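Local coordinates for BolA-like protein (Babesia bovis, PDB 3O2E) that is of unknown function but, as a member of the BolA/IbaG family, may bind a [2Fe-2S] iron-sulfur cluster, at residues R73-A78 against F89-L94. Residues are numbered along the deposited sequence; the frame is centred on the assembly and turned at random.
Sequences RLVNSA and FTMKCL
Helix 68-78 meets the last strand of a beta-alpha-beta unit here, with Val75 set against Phe89, Met91 and Cys93. The three strand residues all send their CB toward the helix, and one valine touches all three: its two methyls diverge to Phe89 and Cys93, while Met91 lies against the fork between them. The valine and methionine side chains reach toward each other tip to tip, and Met91 SD settles against the branch point, 3.5 Å from Val75 CB and nearly as close to both methyls. With chi1 of Val75 at 177°, CG1 lies anti to the backbone N and reaches 3.8 Å from CE2 of Phe89, the two side chains crossing at roughly a right angle. The other methyl, CG2, lies 3.9 Å from Cys93 SG.

Such packing is how a helix covers one face of a sheet: in this small BolA-like domain, strand 52-59 leads into helix 68-78, which returns to strand 86-94, parallel to the first. The helix and strand segments run at 129° to each other, their axes 10.1 Å apart at closest approach. Ile58 of the neighbouring strand and Leu32 and Leu36 of helix 25-36 also touch Val75, extending the apolar layer past the strand.

Toward one side of this layer the contact turns polar. The Met91 chain bends at chi3 (84°), carrying CE into the plane of the Phe89 ring at its edge and to 3.5 Å from Asn76 OD1. No hydrogen bond links residues 73-78 directly to 89-94; instead a water donates to Asn76 OD1 at 3.1 Å and, weakly, to the backbone O of Phe89, while earlier on the same helix Arg71 NH1 bonds to Cys93 O. The nearest atom of the Phe89 side chain is about 7 Å from the magnesium ion bound at Ile86 and His87, earlier on the same strand.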
# COMPACT_ATOMS: atom_id res chain seq x y z
N ARG A 73 9.86 -0.79 -0.98
CA ARG A 73 10.15 -2.21 -1.02
C ARG A 73 9.32 -3.07 -0.09
O ARG A 73 8.83 -4.15 -0.46
CB ARG A 73 11.63 -2.42 -0.77
CG ARG A 73 12.42 -1.94 -1.92
CD ARG A 73 13.83 -1.71 -1.55
NE ARG A 73 14.64 -1.64 -2.74
CZ ARG A 73 15.85 -1.12 -2.82
NH1 ARG A 73 16.41 -0.54 -1.78
NH2 ARG A 73 16.49 -1.16 -3.98
N LEU A 74 9.14 -2.59 1.13
CA LEU A 74 8.36 -3.33 2.10
C LEU A 74 6.89 -3.47 1.66
O LEU A 74 6.28 -4.49 1.84
CB LEU A 74 8.47 -2.61 3.44
CG LEU A 74 8.06 -3.30 4.73
CD1 LEU A 74 8.87 -4.54 4.98
CD2 LEU A 74 8.24 -2.30 5.87
N VAL A 75 6.32 -2.40 1.15
CA VAL A 75 4.94 -2.44 0.66
C VAL A 75 4.79 -3.36 -0.52
O VAL A 75 3.87 -4.18 -0.57
CB VAL A 75 4.44 -1.04 0.35
CG1 VAL A 75 3.02 -1.08 -0.23
CG2 VAL A 75 4.52 -0.23 1.64
N ASN A 76 5.73 -3.30 -1.46
CA ASN A 76 5.68 -4.17 -2.63
C ASN A 76 5.86 -5.61 -2.24
O ASN A 76 5.23 -6.48 -2.79
CB ASN A 76 6.74 -3.80 -3.61
CG ASN A 76 6.51 -2.48 -4.24
OD1 ASN A 76 5.38 -2.01 -4.37
ND2 ASN A 76 7.58 -1.87 -4.66
N SER A 77 6.68 -5.88 -1.23
CA SER A 77 6.82 -7.24 -0.75
C SER A 77 5.53 -7.82 -0.12
O SER A 77 5.32 -9.01 -0.18
CB SER A 77 8.03 -7.37 0.16
OG SER A 77 7.61 -7.37 1.48
N ALA A 78 4.69 -6.99 0.48
CA ALA A 78 3.37 -7.40 0.97
C ALA A 78 2.43 -7.90 -0.12
O ALA A 78 1.62 -8.83 0.09
CB ALA A 78 2.74 -6.22 1.73
N PHE A 89 0.64 0.74 -9.20
CA PHE A 89 0.51 0.86 -7.78
C PHE A 89 1.39 2.00 -7.32
O PHE A 89 2.60 2.04 -7.62
CB PHE A 89 0.87 -0.45 -7.10
CG PHE A 89 0.53 -0.47 -5.63
CD1 PHE A 89 -0.70 -0.92 -5.20
CD2 PHE A 89 1.46 -0.03 -4.68
CE1 PHE A 89 -1.03 -0.93 -3.83
CE2 PHE A 89 1.15 -0.06 -3.33
CZ PHE A 89 -0.14 -0.50 -2.91
N THR A 90 0.77 2.97 -6.67
CA THR A 90 1.45 4.09 -6.09
C THR A 90 1.14 4.13 -4.59
O THR A 90 0.17 3.55 -4.10
CB THR A 90 1.06 5.42 -6.72
OG1 THR A 90 -0.31 5.69 -6.44
CG2 THR A 90 1.29 5.43 -8.23
N MET A 91 2.00 4.84 -3.84
CA MET A 91 1.92 4.84 -2.39
C MET A 91 2.58 6.07 -1.76
O MET A 91 3.43 6.75 -2.37
CB MET A 91 2.52 3.55 -1.83
CG MET A 91 4.03 3.52 -1.84
SD MET A 91 4.74 1.97 -1.40
CE MET A 91 4.66 1.15 -2.96
N LYS A 92 2.12 6.36 -0.54
CA LYS A 92 2.76 7.33 0.34
C LYS A 92 2.89 6.62 1.69
O LYS A 92 1.92 6.08 2.20
CB LYS A 92 1.90 8.59 0.46
N CYS A 93 4.13 6.53 2.20
CA CYS A 93 4.48 5.70 3.37
C CYS A 93 4.98 6.64 4.52
O CYS A 93 6.01 7.26 4.41
CB CYS A 93 5.57 4.69 3.05
SG CYS A 93 5.28 3.58 1.69
N LEU A 94 4.25 6.70 5.59
CA LEU A 94 4.64 7.50 6.74
C LEU A 94 4.70 6.63 7.97
O LEU A 94 3.93 5.68 8.13
CB LEU A 94 3.59 8.59 6.98
CG LEU A 94 3.39 9.74 5.98
CD1 LEU A 94 2.65 9.23 4.81
CD2 LEU A 94 2.58 10.88 6.63
O HOH W 1 4.91 -0.21 -6.82